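PDB 1XM7: calcineurin-like phosphoesterase domain-containing protein from Aquifex aeolicus, which is of unknown function but belongs to the calcineurin-like phosphoesterases and is probably a hydrolase. Local coordinates for residues A[121-126]-A[145-150]; A[115-120]-A[160-165]. One frame throughout, in Å; residues are numbered along the deposited sequence.

Contact 1 of 2, residues A[121-126]-A[145-150]; sequences TERYPD and HGHVHW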
loop_
_atom_site.group_PDB
_atom_site.type_symbol
_atom_site.label_atom_id
_atom_site.label_comp_id
_atom_site.label_asym_id
_atom_site.label_seq_id
_atom_site.Cartn_x
_atom_site.Cartn_y
_atom_site.Cartn_z
ATOM N N THR A 121 14.211 -7.447 7.896
ATOM C CA THR A 121 14.346 -8.809 7.425
ATOM C C THR A 121 13.940 -8.950 5.974
ATOM O O THR A 121 12.789 -8.698 5.611
ATOM C CB THR A 121 13.502 -9.757 8.269
ATOM O OG1 THR A 121 14.109 -9.896 9.560
ATOM C CG2 THR A 121 13.389 -11.123 7.592
ATOM N N GLU A 122 14.894 -9.363 5.147
ATOM C CA GLU A 122 14.641 -9.551 3.730
ATOM C C GLU A 122 14.067 -10.929 3.470
ATOM O O GLU A 122 14.781 -11.861 3.117
ATOM C CB GLU A 122 15.930 -9.336 2.946
ATOM C CG GLU A 122 16.140 -7.872 2.612
ATOM C CD GLU A 122 17.584 -7.518 2.378
ATOM O OE1 GLU A 122 18.282 -7.211 3.371
ATOM O OE2 GLU A 122 18.016 -7.557 1.202
ATOM N N ARG A 123 12.757 -11.033 3.658
ATOM C CA ARG A 123 12.028 -12.277 3.483
ATOM C C ARG A 123 11.818 -12.665 2.031
ATOM O O ARG A 123 11.693 -13.843 1.712
ATOM C CB ARG A 123 10.664 -12.173 4.162
ATOM C CG ARG A 123 10.677 -12.301 5.681
ATOM C CD ARG A 123 9.300 -11.968 6.219
ATOM N NE ARG A 123 9.023 -10.546 6.035
ATOM C CZ ARG A 123 7.831 -9.972 6.194
ATOM N NH1 ARG A 123 6.776 -10.703 6.541
ATOM N NH2 ARG A 123 7.699 -8.658 6.019
ATOM N N TYR A 124 11.769 -11.674 1.154
ATOM C CA TYR A 124 11.543 -11.941 -0.258
ATOM C C TYR A 124 12.595 -11.259 -1.112
ATOM O O TYR A 124 12.280 -10.403 -1.936
ATOM C CB TYR A 124 10.136 -11.467 -0.633
ATOM C CG TYR A 124 9.059 -12.227 0.105
ATOM C CD1 TYR A 124 8.780 -13.547 -0.216
ATOM C CD2 TYR A 124 8.376 -11.657 1.176
ATOM C CE1 TYR A 124 7.857 -14.289 0.506
ATOM C CE2 TYR A 124 7.445 -12.395 1.916
ATOM C CZ TYR A 124 7.195 -13.714 1.570
ATOM O OH TYR A 124 6.306 -14.481 2.290
ATOM N N PRO A 125 13.872 -11.637 -0.931
ATOM C CA PRO A 125 14.987 -11.058 -1.688
ATOM C C PRO A 125 14.836 -11.055 -3.216
ATOM O O PRO A 125 15.258 -10.101 -3.878
ATOM C CB PRO A 125 16.190 -11.869 -1.204
ATOM C CG PRO A 125 15.588 -13.150 -0.726
ATOM C CD PRO A 125 14.351 -12.699 -0.030
ATOM N N ASP A 126 14.234 -12.107 -3.768
ATOM C CA ASP A 126 14.024 -12.209 -5.218
ATOM C C ASP A 126 13.062 -11.128 -5.688
ATOM O O ASP A 126 13.275 -10.501 -6.722
ATOM C CB ASP A 126 13.427 -13.569 -5.604
ATOM C CG ASP A 126 14.418 -14.716 -5.483
ATOM O OD1 ASP A 126 13.962 -15.877 -5.443
ATOM O OD2 ASP A 126 15.640 -14.471 -5.438
ATOM N N HIS A 145 5.924 1.958 -1.930
ATOM C CA HIS A 145 5.707 0.556 -1.591
ATOM C C HIS A 145 5.099 0.390 -0.208
ATOM O O HIS A 145 4.706 1.357 0.432
ATOM C CB HIS A 145 7.039 -0.188 -1.634
ATOM C CG HIS A 145 7.994 0.260 -0.578
ATOM N ND1 HIS A 145 7.788 0.009 0.760
ATOM C CD2 HIS A 145 9.117 1.013 -0.652
ATOM C CE1 HIS A 145 8.740 0.592 1.467
ATOM N NE2 HIS A 145 9.558 1.209 0.634
ATOM N N GLY A 146 5.018 -0.858 0.231
ATOM C CA GLY A 146 4.500 -1.166 1.549
ATOM C C GLY A 146 5.364 -2.273 2.136
ATOM O O GLY A 146 6.591 -2.154 2.207
ATOM N N HIS A 147 4.720 -3.344 2.577
ATOM C CA HIS A 147 5.420 -4.499 3.108
ATOM C C HIS A 147 6.209 -4.353 4.417
ATOM O O HIS A 147 6.115 -5.225 5.277
ATOM C CB HIS A 147 6.331 -5.064 2.016
ATOM C CG HIS A 147 6.938 -6.386 2.363
ATOM N ND1 HIS A 147 8.168 -6.505 2.971
ATOM C CD2 HIS A 147 6.467 -7.647 2.210
ATOM C CE1 HIS A 147 8.433 -7.782 3.177
ATOM N NE2 HIS A 147 7.416 -8.497 2.724
ATOM N N VAL A 148 6.990 -3.285 4.580
ATOM C CA VAL A 148 7.773 -3.120 5.815
ATOM C C VAL A 148 6.977 -2.485 6.955
ATOM O O VAL A 148 6.609 -1.312 6.895
ATOM C CB VAL A 148 9.035 -2.272 5.583
ATOM C CG1 VAL A 148 9.909 -2.309 6.832
ATOM C CG2 VAL A 148 9.800 -2.797 4.371
ATOM N N HIS A 149 6.733 -3.263 8.005
ATOM C CA HIS A 149 5.959 -2.786 9.143
ATOM C C HIS A 149 6.704 -1.866 10.081
ATOM O O HIS A 149 7.919 -1.708 10.010
ATOM C CB HIS A 149 5.408 -3.962 9.950
ATOM C CG HIS A 149 4.582 -4.913 9.142
ATOM N ND1 HIS A 149 3.613 -4.490 8.256
ATOM C CD2 HIS A 149 4.582 -6.265 9.079
ATOM C CE1 HIS A 149 3.057 -5.541 7.681
ATOM N NE2 HIS A 149 3.627 -6.631 8.163
ATOM N N TRP A 150 5.937 -1.262 10.974
ATOM C CA TRP A 150 6.478 -0.353 11.954
ATOM C C TRP A 150 7.422 -1.097 12.886
ATOM O O TRP A 150 7.191 -2.256 13.226
ATOM C CB TRP A 150 5.336 0.260 12.770
ATOM C CG TRP A 150 5.809 1.184 13.854
ATOM C CD1 TRP A 150 5.999 2.540 13.762
ATOM C CD2 TRP A 150 6.257 0.805 15.165
ATOM N NE1 TRP A 150 6.544 3.022 14.932
ATOM C CE2 TRP A 150 6.714 1.979 15.808
ATOM C CE3 TRP A 150 6.327 -0.416 15.855
ATOM C CZ2 TRP A 150 7.233 1.967 17.111
ATOM C CZ3 TRP A 150 6.846 -0.426 17.147
ATOM C CH2 TRP A 150 7.293 0.758 17.761
HETATM O O HOH W 1 4.571 -7.487 5.324
#
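The imidazole of His147 meets two side chains of 121-126, the guanidinium of Arg123 and the phenol ring of Tyr124. From CB, which points toward 121-126, chi1 of -170° sets CG anti to the backbone N, which places the ring within contact of both side chains. On the ring, His147 ND1 lies 3.8 Å from Arg123 NH2, and CD2 is farther from that nitrogen. His147 CE1 comes closest, at 3.1 Å from Arg123 NH2. His147 NE2, at the tip, is placed between the two partners: it lies over one face of the guanidinium, 3.3 Å from Arg123 NH2, at an angle too poor for a hydrogen bond, and 3.6 Å from Tyr124 CD2, close to the plane of the phenol ring. The guanidinium and imidazole planes are inclined by 38°, so this is no parallel stack. The two rings meet rim to rim with their planes at 77°, neither above the other's face. A water completes the arrangement: it donates to His147 O over 2.7 Å and accepts a weak bond from Arg123 NH2 at 3.4 Å. His147 O also sits 3.9 Å above the centre of the His149 ring. Gly146-His147-Val148-His149 reads as the GHxH signature of calcineurin-like phosphoesterases, whose histidines serve the active site in relatives. His147 N is hydrogen-bonded to Asp9 OD1, and the His147 ring meets those of His113 and Tyr114. The contact thus joins the loop leaving strand 142-145 to the start of helix 125-137, where Tyr124 is the N-cap residue.

Contact 2 of 2, residues A[115-120]-A[160-165]; sequences PAKDPI and KDYRIE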
loop_
_atom_site.group_PDB
_atom_site.type_symbol
_atom_site.label_atom_id
_atom_site.label_comp_id
_atom_site.label_asym_id
_atom_site.label_seq_id
_atom_site.Cartn_x
_atom_site.Cartn_y
_atom_site.Cartn_z
ATOM N N PRO A 115 9.715 -3.540 -1.181
ATOM C CA PRO A 115 10.682 -2.436 -1.143
ATOM C C PRO A 115 11.946 -2.816 -1.909
ATOM O O PRO A 115 12.093 -3.961 -2.350
ATOM C CB PRO A 115 10.955 -2.290 0.349
ATOM C CG PRO A 115 10.981 -3.730 0.791
ATOM C CD PRO A 115 9.766 -4.316 0.079
ATOM N N ALA A 116 12.856 -1.864 -2.059
ATOM C CA ALA A 116 14.106 -2.144 -2.743
ATOM C C ALA A 116 14.919 -3.038 -1.810
ATOM O O ALA A 116 15.624 -3.952 -2.255
ATOM C CB ALA A 116 14.858 -0.844 -3.032
ATOM N N LYS A 117 14.801 -2.780 -0.510
ATOM C CA LYS A 117 15.521 -3.552 0.493
ATOM C C LYS A 117 14.814 -3.430 1.829
ATOM O O LYS A 117 14.512 -2.324 2.258
ATOM C CB LYS A 117 16.940 -3.021 0.629
ATOM C CG LYS A 117 17.833 -3.895 1.477
ATOM C CD LYS A 117 19.241 -3.313 1.577
ATOM C CE LYS A 117 20.289 -4.418 1.464
ATOM N NZ LYS A 117 20.144 -5.208 0.185
ATOM N N ASP A 118 14.537 -4.559 2.477
ATOM C CA ASP A 118 13.875 -4.539 3.779
ATOM C C ASP A 118 14.920 -4.197 4.851
ATOM O O ASP A 118 15.860 -4.965 5.115
ATOM C CB ASP A 118 13.224 -5.889 4.082
ATOM C CG ASP A 118 12.280 -5.827 5.271
ATOM O OD1 ASP A 118 12.677 -5.303 6.336
ATOM O OD2 ASP A 118 11.136 -6.307 5.145
ATOM N N PRO A 119 14.750 -3.035 5.497
ATOM C CA PRO A 119 15.651 -2.539 6.534
ATOM C C PRO A 119 15.737 -3.428 7.744
ATOM O O PRO A 119 16.515 -3.156 8.650
ATOM C CB PRO A 119 15.064 -1.172 6.866
ATOM C CG PRO A 119 13.607 -1.426 6.746
ATOM C CD PRO A 119 13.520 -2.222 5.456
ATOM N N ILE A 120 14.943 -4.491 7.768
ATOM C CA ILE A 120 14.950 -5.392 8.913
ATOM C C ILE A 120 15.226 -6.813 8.465
ATOM O O ILE A 120 16.334 -7.322 8.624
ATOM C CB ILE A 120 13.595 -5.352 9.661
ATOM C CG1 ILE A 120 13.288 -3.919 10.116
ATOM C CG2 ILE A 120 13.635 -6.290 10.858
ATOM C CD1 ILE A 120 11.781 -3.625 10.312
ATOM N N LYS A 160 17.329 2.984 0.198
ATOM C CA LYS A 160 18.132 4.200 0.193
ATOM C C LYS A 160 19.601 3.819 -0.010
ATOM O O LYS A 160 20.429 4.666 -0.370
ATOM C CB LYS A 160 17.974 4.934 1.530
ATOM C CG LYS A 160 18.293 6.415 1.465
ATOM C CD LYS A 160 17.241 7.156 0.648
ATOM C CE LYS A 160 17.570 8.637 0.506
ATOM N NZ LYS A 160 18.792 8.863 -0.318
ATOM N N ASP A 161 19.915 2.545 0.230
ATOM C CA ASP A 161 21.275 2.025 0.064
ATOM C C ASP A 161 21.575 1.848 -1.424
ATOM O O ASP A 161 22.710 1.577 -1.828
ATOM C CB ASP A 161 21.419 0.689 0.794
ATOM C CG ASP A 161 21.343 0.840 2.306
ATOM O OD1 ASP A 161 20.449 1.572 2.793
ATOM O OD2 ASP A 161 22.173 0.224 3.008
ATOM N N TYR A 162 20.523 1.983 -2.221
ATOM C CA TYR A 162 20.600 1.905 -3.669
ATOM C C TYR A 162 20.157 3.288 -4.094
ATOM O O TYR A 162 19.378 3.928 -3.390
ATOM C CB TYR A 162 19.622 0.870 -4.222
ATOM C CG TYR A 162 19.923 -0.549 -3.810
ATOM C CD1 TYR A 162 19.590 -1.020 -2.534
ATOM C CD2 TYR A 162 20.553 -1.427 -4.694
ATOM C CE1 TYR A 162 19.876 -2.337 -2.152
ATOM C CE2 TYR A 162 20.847 -2.742 -4.318
ATOM C CZ TYR A 162 20.505 -3.190 -3.052
ATOM O OH TYR A 162 20.794 -4.488 -2.699
ATOM N N ARG A 163 20.644 3.767 -5.228
ATOM C CA ARG A 163 20.242 5.093 -5.672
ATOM C C ARG A 163 18.749 5.069 -5.987
ATOM O O ARG A 163 18.333 5.316 -7.125
ATOM C CB ARG A 163 21.042 5.514 -6.907
ATOM C CG ARG A 163 21.732 6.853 -6.722
ATOM C CD ARG A 163 23.231 6.695 -6.653
ATOM N NE ARG A 163 23.794 6.481 -7.979
ATOM C CZ ARG A 163 25.095 6.453 -8.239
ATOM N NH1 ARG A 163 25.970 6.619 -7.262
ATOM N NH2 ARG A 163 25.522 6.277 -9.481
ATOM N N ILE A 164 17.954 4.763 -4.965
ATOM C CA ILE A 164 16.506 4.673 -5.104
ATOM C C ILE A 164 15.792 5.493 -4.030
ATOM O O ILE A 164 16.108 5.395 -2.837
ATOM C CB ILE A 164 16.029 3.193 -4.998
ATOM C CG1 ILE A 164 16.654 2.348 -6.114
ATOM C CG2 ILE A 164 14.521 3.127 -5.079
ATOM C CD1 ILE A 164 16.358 0.858 -6.015
ATOM N N GLU A 165 14.840 6.311 -4.468
ATOM C CA GLU A 165 14.055 7.130 -3.558
ATOM C C GLU A 165 12.732 6.408 -3.332
ATOM O O GLU A 165 12.178 5.832 -4.261
ATOM C CB GLU A 165 13.818 8.514 -4.163
ATOM C CG GLU A 165 15.071 9.373 -4.197
ATOM C CD GLU A 165 15.687 9.559 -2.813
ATOM O OE1 GLU A 165 16.841 10.040 -2.723
ATOM O OE2 GLU A 165 15.014 9.227 -1.812
#
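Two loops flanking strands of the four-stranded sheet meet here: 115-120 follows strand 107-112, while the loop 160-165 leads into strand 166-168. The polar part of the contact is a hydrogen bond from Lys117 NZ to Tyr162 OH, 3.0 Å long. Its route is set by the lysine chain, which starts with CG anti to the backbone N (chi1 -171°) and then bends at chi3 and at chi4 (57°), curling round the rim of the phenol ring. Lys117 CD accordingly lies in the ring plane, 3.9 Å from Tyr162 CE1, and NZ also approaches from the edge, so the geometry gives no cation-pi stack. The two side chains cross at about a right angle. A weak, long ion pair with Glu122 gives the ammonium a second partner. Between apolar side chains, Ala116 CB meets Ile164 CD1 at 3.7 Å, both residues being buried. Within 115-120, Asp118 OD1 accepts from Ile120 N at 2.8 Å through its anti lone pair, an Asx turn in the middle of the loop. Helix 125-137 backs the other loop, with Ile164 packing on Tyr135 and Phe136 and Tyr162 on Arg132. The contact ties the first connecting loop of a beta-alpha-beta crossover (strand 107-112, this helix, parallel strand 142-145) to the approach of outermost strand 166-168, within the two-sheet alpha/beta fold of calcineurin-like phosphoesterases.

The contact centres lie about 10 Å apart on the same side of the chain's centre. In chain order come 115-120, 121-126, 145-150 and 160-165, so contact 1 is formed wholly within the span that contact 2 brings together. Both depend on the continuous run 115-126, a loop up to Tyr124 and then the first residues of helix 125-137, and both second segments belong to the connection from strand 142-145 to 166-168. Direct packing also joins them: His147 CE1 lies 3.7 Å from Asp118 OD2, and Val148 CG1 3.8 Å from Pro119 CG. Contact 1 includes the GHxH signature and so probably lies at the active site, while contact 2 is farther from the chain's centre.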